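Local atomic coordinates of lysozyme (Enterobacteria phage P1, PDB entry 1XJU), a protein that hydrolyses the beta-1,4 linkages of host peptidoglycan as a signal-arrest-release endolysin, helping pinholin and spanin proteins lyse the cell and release mature phage particles. Residues M121-P126 / L149-L154; C63-F68 / N76-M81; K71-N76 / G116-M121. All blocks are in the same frame, centred on the assembly; numbering follows the deposited sequence.

Contact 1: M121-P126 / L149-L154; sequences MCNHLP and LCLTGL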
# COMPACT_ATOMS: atom_id res chain seq x y z
N MET A 121 3.90 0.14 -13.57
CA MET A 121 3.76 -0.14 -12.13
C MET A 121 2.70 0.80 -11.51
O MET A 121 1.73 0.35 -10.86
CB MET A 121 5.10 -0.02 -11.46
CG MET A 121 5.05 -0.27 -9.95
SD MET A 121 6.57 0.28 -9.13
CE MET A 121 6.40 2.09 -9.24
N CYS A 122 2.88 2.09 -11.68
CA CYS A 122 1.96 3.08 -11.16
C CYS A 122 0.55 2.82 -11.60
O CYS A 122 -0.43 2.99 -10.81
CB CYS A 122 2.37 4.49 -11.65
SG CYS A 122 3.98 5.13 -11.13
N ASN A 123 0.40 2.46 -12.87
CA ASN A 123 -0.92 2.23 -13.41
C ASN A 123 -1.62 1.01 -12.86
O ASN A 123 -2.82 0.85 -13.06
CB ASN A 123 -0.87 2.21 -14.93
CG ASN A 123 -0.75 3.60 -15.51
OD1 ASN A 123 -1.17 4.57 -14.91
ND2 ASN A 123 -0.14 3.69 -16.67
N HIS A 124 -0.90 0.16 -12.14
CA HIS A 124 -1.51 -0.97 -11.44
C HIS A 124 -1.82 -0.71 -9.99
O HIS A 124 -2.32 -1.63 -9.31
CB HIS A 124 -0.66 -2.21 -11.62
CG HIS A 124 -0.86 -2.83 -12.97
ND1 HIS A 124 -1.88 -3.73 -13.23
CD2 HIS A 124 -0.23 -2.63 -14.15
CE1 HIS A 124 -1.84 -4.08 -14.50
NE2 HIS A 124 -0.87 -3.41 -15.08
N LEU A 125 -1.55 0.48 -9.46
CA LEU A 125 -1.92 0.77 -8.08
C LEU A 125 -3.41 0.51 -7.87
O LEU A 125 -3.78 -0.05 -6.82
CB LEU A 125 -1.49 2.21 -7.70
CG LEU A 125 -0.01 2.24 -7.26
CD1 LEU A 125 0.50 3.63 -7.31
CD2 LEU A 125 0.13 1.70 -5.85
N PRO A 126 -4.31 0.91 -8.78
CA PRO A 126 -5.74 0.63 -8.54
C PRO A 126 -6.11 -0.83 -8.63
O PRO A 126 -7.35 -1.14 -8.51
CB PRO A 126 -6.46 1.53 -9.59
CG PRO A 126 -5.41 2.58 -9.89
CD PRO A 126 -4.11 1.83 -9.92
N LEU A 149 0.35 10.76 -8.04
CA LEU A 149 1.66 11.11 -7.52
C LEU A 149 2.76 10.32 -8.22
O LEU A 149 3.75 10.89 -8.70
CB LEU A 149 1.73 10.88 -6.02
CG LEU A 149 3.12 11.04 -5.42
CD1 LEU A 149 3.68 12.45 -5.64
CD2 LEU A 149 3.07 10.74 -3.90
N CYS A 150 2.57 9.02 -8.30
CA CYS A 150 3.53 8.09 -8.86
C CYS A 150 3.95 8.50 -10.26
O CYS A 150 5.14 8.44 -10.61
CB CYS A 150 2.84 6.72 -8.83
SG CYS A 150 3.83 5.25 -9.10
N LEU A 151 2.99 8.92 -11.08
CA LEU A 151 3.23 9.24 -12.48
C LEU A 151 3.82 10.61 -12.67
O LEU A 151 4.26 10.93 -13.80
CB LEU A 151 1.92 9.19 -13.25
CG LEU A 151 1.28 7.82 -13.41
CD1 LEU A 151 -0.14 7.95 -13.93
CD2 LEU A 151 2.14 7.01 -14.32
N THR A 152 3.86 11.45 -11.65
CA THR A 152 4.32 12.84 -11.82
C THR A 152 5.81 12.86 -12.12
O THR A 152 6.64 12.38 -11.32
CB THR A 152 4.02 13.62 -10.57
OG1 THR A 152 2.59 13.67 -10.37
CG2 THR A 152 4.51 15.07 -10.65
N GLY A 153 6.15 13.41 -13.27
CA GLY A 153 7.51 13.39 -13.83
C GLY A 153 7.81 12.27 -14.79
O GLY A 153 8.86 12.26 -15.44
N LEU A 154 6.95 11.26 -14.87
CA LEU A 154 7.16 10.10 -15.71
C LEU A 154 6.49 10.18 -17.08
O LEU A 154 6.81 9.37 -17.95
CB LEU A 154 6.63 8.86 -15.02
CG LEU A 154 7.34 8.43 -13.75
CD1 LEU A 154 6.70 7.16 -13.19
CD2 LEU A 154 8.76 8.24 -13.94

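Contact 2: C63-F68 / N76-M81; sequences CINQHF and NAFSAM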
# COMPACT_ATOMS: atom_id res chain seq x y z
N CYS A 63 9.91 -2.63 2.35
CA CYS A 63 9.19 -3.46 1.40
C CYS A 63 9.49 -3.02 -0.04
O CYS A 63 9.83 -3.83 -0.93
CB CYS A 63 7.70 -3.31 1.67
SG CYS A 63 6.65 -4.04 0.35
N ILE A 64 9.33 -1.72 -0.30
CA ILE A 64 9.56 -1.21 -1.65
C ILE A 64 11.02 -1.38 -2.07
O ILE A 64 11.30 -1.75 -3.23
CB ILE A 64 9.01 0.23 -1.75
CG1 ILE A 64 7.52 0.30 -1.37
CG2 ILE A 64 9.26 0.85 -3.10
CD1 ILE A 64 6.64 -0.73 -2.08
N ASN A 65 11.94 -1.09 -1.19
CA ASN A 65 13.34 -1.27 -1.52
C ASN A 65 13.68 -2.72 -1.78
O ASN A 65 14.41 -3.03 -2.76
CB ASN A 65 14.23 -0.68 -0.39
CG ASN A 65 14.26 0.81 -0.43
OD1 ASN A 65 14.09 1.44 -1.49
ND2 ASN A 65 14.46 1.43 0.73
N GLN A 66 13.23 -3.61 -0.91
CA GLN A 66 13.65 -5.01 -1.03
C GLN A 66 12.99 -5.76 -2.14
O GLN A 66 13.64 -6.62 -2.78
CB GLN A 66 13.37 -5.74 0.27
CG GLN A 66 14.26 -5.37 1.40
CD GLN A 66 15.71 -5.64 1.07
OE1 GLN A 66 16.05 -6.72 0.56
NE2 GLN A 66 16.56 -4.67 1.31
N HIS A 67 11.75 -5.42 -2.44
CA HIS A 67 10.94 -6.24 -3.30
C HIS A 67 10.40 -5.57 -4.56
O HIS A 67 9.78 -6.24 -5.38
CB HIS A 67 9.82 -6.92 -2.52
CG HIS A 67 10.33 -7.72 -1.40
ND1 HIS A 67 11.20 -8.78 -1.57
CD2 HIS A 67 10.12 -7.61 -0.07
CE1 HIS A 67 11.51 -9.27 -0.39
NE2 HIS A 67 10.88 -8.57 0.54
N PHE A 68 10.59 -4.25 -4.69
CA PHE A 68 10.06 -3.47 -5.79
C PHE A 68 11.11 -2.57 -6.43
O PHE A 68 10.77 -1.64 -7.16
CB PHE A 68 8.82 -2.67 -5.35
CG PHE A 68 7.66 -3.54 -4.96
CD1 PHE A 68 6.67 -3.81 -5.83
CD2 PHE A 68 7.59 -4.09 -3.72
CE1 PHE A 68 5.63 -4.62 -5.49
CE2 PHE A 68 6.55 -4.94 -3.36
CZ PHE A 68 5.56 -5.22 -4.25
N ASN A 76 8.81 10.28 -6.47
CA ASN A 76 7.37 10.25 -6.46
C ASN A 76 6.83 8.82 -6.53
O ASN A 76 5.95 8.47 -5.71
CB ASN A 76 6.81 11.08 -7.62
CG ASN A 76 6.98 12.57 -7.44
OD1 ASN A 76 7.17 13.04 -6.30
ND2 ASN A 76 6.94 13.31 -8.55
N ALA A 77 7.36 8.00 -7.42
CA ALA A 77 6.93 6.62 -7.48
C ALA A 77 7.25 5.90 -6.17
O ALA A 77 6.44 5.11 -5.64
CB ALA A 77 7.55 5.92 -8.65
N PHE A 78 8.45 6.12 -5.65
CA PHE A 78 8.83 5.48 -4.40
C PHE A 78 7.86 5.84 -3.30
O PHE A 78 7.48 4.96 -2.48
CB PHE A 78 10.23 5.92 -3.99
CG PHE A 78 10.66 5.35 -2.68
CD1 PHE A 78 11.15 4.06 -2.60
CD2 PHE A 78 10.44 6.06 -1.50
CE1 PHE A 78 11.46 3.52 -1.37
CE2 PHE A 78 10.71 5.47 -0.30
CZ PHE A 78 11.22 4.24 -0.24
N SER A 79 7.51 7.08 -3.22
CA SER A 79 6.65 7.59 -2.14
C SER A 79 5.23 7.09 -2.30
O SER A 79 4.60 6.69 -1.30
CB SER A 79 6.69 9.11 -2.18
OG SER A 79 8.00 9.59 -1.89
N ALA A 80 4.72 7.03 -3.54
CA ALA A 80 3.41 6.43 -3.78
C ALA A 80 3.39 4.98 -3.42
O ALA A 80 2.42 4.48 -2.79
CB ALA A 80 3.02 6.65 -5.22
N MET A 81 4.43 4.25 -3.79
CA MET A 81 4.49 2.82 -3.51
C MET A 81 4.61 2.55 -2.01
O MET A 81 4.04 1.60 -1.47
CB MET A 81 5.66 2.18 -4.27
CG MET A 81 5.39 2.11 -5.78
SD MET A 81 4.01 1.02 -6.24
CE MET A 81 4.70 -0.60 -5.81

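Contact 3: K71-N76 / G116-M121; sequences KDMPDN and GEWVNM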
# COMPACT_ATOMS: atom_id res chain seq x y z
N LYS A 71 15.08 1.53 -4.68
CA LYS A 71 16.25 2.42 -4.78
C LYS A 71 16.45 2.98 -6.19
O LYS A 71 17.10 4.00 -6.36
CB LYS A 71 17.50 1.68 -4.29
CG LYS A 71 17.42 1.42 -2.79
CD LYS A 71 18.58 0.66 -2.30
CE LYS A 71 18.05 -0.48 -1.42
NZ LYS A 71 17.77 -1.75 -2.12
N ASP A 72 15.87 2.29 -7.17
CA ASP A 72 15.95 2.71 -8.56
C ASP A 72 14.81 3.61 -9.02
O ASP A 72 14.86 4.15 -10.12
CB ASP A 72 16.01 1.51 -9.49
CG ASP A 72 17.18 0.64 -9.25
OD1 ASP A 72 18.25 1.18 -8.86
OD2 ASP A 72 17.04 -0.61 -9.44
N MET A 73 13.78 3.77 -8.20
CA MET A 73 12.63 4.62 -8.54
C MET A 73 12.94 6.06 -8.31
O MET A 73 13.70 6.36 -7.40
CB MET A 73 11.45 4.27 -7.59
CG MET A 73 10.88 2.94 -7.77
SD MET A 73 9.45 2.77 -6.69
CE MET A 73 9.24 0.97 -6.82
N PRO A 74 12.27 6.97 -9.04
CA PRO A 74 12.22 8.35 -8.61
C PRO A 74 11.44 8.50 -7.33
O PRO A 74 10.66 7.60 -6.95
CB PRO A 74 11.48 9.05 -9.75
CG PRO A 74 11.30 8.05 -10.79
CD PRO A 74 11.49 6.70 -10.25
N ASP A 75 11.63 9.62 -6.65
CA ASP A 75 10.97 9.85 -5.37
C ASP A 75 9.47 9.79 -5.43
O ASP A 75 8.87 9.27 -4.48
CB ASP A 75 11.36 11.22 -4.81
CG ASP A 75 12.72 11.25 -4.11
OD1 ASP A 75 13.43 10.25 -3.94
OD2 ASP A 75 13.14 12.34 -3.67
N ASN A 76 8.81 10.28 -6.47
CA ASN A 76 7.37 10.25 -6.46
C ASN A 76 6.83 8.82 -6.53
O ASN A 76 5.95 8.47 -5.71
CB ASN A 76 6.81 11.08 -7.62
CG ASN A 76 6.98 12.57 -7.44
OD1 ASN A 76 7.17 13.04 -6.30
ND2 ASN A 76 6.94 13.31 -8.55
N GLY A 116 11.61 -2.19 -13.74
CA GLY A 116 11.90 -0.75 -13.75
C GLY A 116 10.93 0.04 -14.60
O GLY A 116 11.22 1.18 -14.98
N GLU A 117 9.77 -0.55 -14.87
CA GLU A 117 8.75 0.07 -15.71
C GLU A 117 7.78 0.84 -14.85
O GLU A 117 6.68 0.35 -14.54
CB GLU A 117 8.06 -1.01 -16.53
CG GLU A 117 8.97 -1.70 -17.55
CD GLU A 117 9.29 -0.81 -18.72
OE1 GLU A 117 8.65 0.26 -18.91
OE2 GLU A 117 10.17 -1.24 -19.46
N TRP A 118 8.20 2.00 -14.42
CA TRP A 118 7.50 2.66 -13.35
C TRP A 118 6.12 3.13 -13.78
O TRP A 118 5.17 3.07 -12.97
CB TRP A 118 8.30 3.80 -12.78
CG TRP A 118 9.70 3.47 -12.48
CD1 TRP A 118 10.78 4.23 -12.90
CD2 TRP A 118 10.27 2.40 -11.69
NE1 TRP A 118 11.94 3.67 -12.46
CE2 TRP A 118 11.66 2.55 -11.71
CE3 TRP A 118 9.75 1.31 -11.00
CZ2 TRP A 118 12.52 1.66 -11.07
CZ3 TRP A 118 10.61 0.44 -10.37
CH2 TRP A 118 11.97 0.63 -10.36
N VAL A 119 5.95 3.63 -15.00
CA VAL A 119 4.62 4.00 -15.44
C VAL A 119 3.65 2.82 -15.36
O VAL A 119 2.55 2.95 -14.81
CB VAL A 119 4.63 4.61 -16.88
CG1 VAL A 119 3.22 4.72 -17.41
CG2 VAL A 119 5.31 5.94 -16.83
N ASN A 120 4.06 1.68 -15.88
CA ASN A 120 3.17 0.55 -15.85
C ASN A 120 2.87 0.12 -14.40
O ASN A 120 1.74 -0.28 -14.05
CB ASN A 120 3.75 -0.64 -16.61
CG ASN A 120 3.91 -0.38 -18.09
OD1 ASN A 120 3.23 0.51 -18.64
ND2 ASN A 120 4.72 -1.23 -18.77
N MET A 121 3.90 0.14 -13.57
CA MET A 121 3.76 -0.14 -12.13
C MET A 121 2.70 0.80 -11.51
O MET A 121 1.73 0.35 -10.86
CB MET A 121 5.10 -0.02 -11.46
CG MET A 121 5.05 -0.27 -9.95
SD MET A 121 6.57 0.28 -9.13
CE MET A 121 6.40 2.09 -9.24

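Contact 1: M121-P126 / L149-L154
The last turns of helix 118-123 and helix 137-151 come together at Cys122 and Cys150, whose CA atoms lie 5.7 Å apart, the shortest such spacing between the two segments. An interhelical disulfide in the helical C-terminal lobe of this phage-lysozyme fold makes the join covalent: Cys122 SG to Cys150 SG measures 2.0 Å, and the dihedral about the S-S bond is -77°. The two half-cystines differ in rotamer. Cys122 SG lies beside its own backbone N (chi1 -63°), whereas Cys150 SG stands opposite its backbone N (chi1 -167°), and between them they bridge the helix ends without a hydrogen bond across the contact. Apolar groups surround the sulfurs. Met121 CE and Leu125 CD1 each approach Cys150 SG to 4.1 Å, while Leu154 CD1 comes to 4.0 Å from Cys122 SG. Ala80 of helix 75-88 also packs on Cys150, placing the bridge against the protein interior. On the solvent side, Leu151 uses both methyls: CD2 rests on Cys122 CB at 3.7 Å, and CD1 meets the amide oxygen of Asn123, whose side chain crosses that of Leu151 at about a right angle, with OD1 to CD1 also 3.7 Å.

Contact 2: C63-F68 / N76-M81
Ile64 projects from the last turns of helix 46-67 into the angle between Phe78 and Met81 of helix 75-88, and its branches divide the work. This is a helix-loop-helix junction of the phage-lysozyme fold: the two short helical segments make an angle of 113°, and their axes stay 10.4 Å apart, so the contact is made mostly by side chains. The tight part is buried and apolar. Ile64 CG2, held opposite its backbone N, lies 3.8 Å from Phe78 CD1, while the other branch carries CD1 over the backbone of Met81, reaching Met81 O at 3.5 Å and Met81 CB at 3.8 Å. The Met81 chain is bent at both chi2 and chi3, which turns its terminal methyl to the Phe68 ring; there Met81 CE meets Phe68 CD1 at 3.8 Å. Phe68, just past the helix end, is further enclosed by Leu93 and by the ring of His110, which it meets edge-to-face, and the Cys63-Cys90 disulfide ties the same helix to helix 90-94.

The Asn65 flank is more polar and nearer solvent. Asn65 is partly exposed and covers far less surface than Ile64. Its side chain crosses Phe78 at about a right angle, although the amide and ring planes are only 24° apart, and Arg1 makes a cation-pi contact with the same ring. No hydrogen bond joins the two segments here; the amide oxygen simply abuts a ring carbon, with Asn65 OD1 3.4 Å from Phe78 CE1.

Contact 3: K71-N76 / G116-M121
Trp118 presents one face of its indole to Met73 and Pro74, while the carbonyl oxygen of Gly116 lies over the opposite face, displaced toward the rim. Met73 CG sits 3.6 Å from the centroid of the six-membered ring and only 10° off its normal, a CH-pi contact. The five-membered ring takes a second one from Pro74 CD, 4.0 Å from its centroid and farther off the normal. At the benzo end, Asp72 O approaches Trp118 CZ2 obliquely at 3.5 Å, and Asp72 CB touches the same carbon; the carboxylate of Asp72 is engaged by a salt bridge to Arg69. The contact brings together the starts of two helices in the helical lobe of the lysozyme fold: Pro74 is the N-cap of helix 75-88 and Glu117 that of helix 118-123, entered straight after a Schellman motif that ends at Gly116. Beyond CG the Met73 chain runs extended (chi2 -175°), its methyl passing inward beyond the ring. Met73 SD thereby stands above the indole as a more distant Met-aromatic contact, 4.8 Å from the centroid of the Trp118 six-membered ring. Farther in, the two methionine side chains cross at about a right angle, Met73 CE lying 3.6 Å from Met121 SD.

How the contacts relate
Contact 2 is the most buried of the three, whereas contacts 1 and 3 combine buried side chains with solvent-exposed residues. Contacts 2 and 3 both use helix 75-88, and contacts 1 and 3 both use helix 118-123, sharing Met121. Methionine or cystine side chains take part in all three, but the chemistry differs: a covalent bridge between helix ends in contact 1, aliphatic and aromatic side chains interlocking between two successive helices in contact 2, and an indole face covered by methionine and proline in contact 3. They meet inside the lobe where Met121 CE packs 3.6 Å from Met81 CG. Nearer the surface, Asn76 ND2 probably donates a hydrogen bond to Thr152 O, connecting helix 75-88 with segment 149-154.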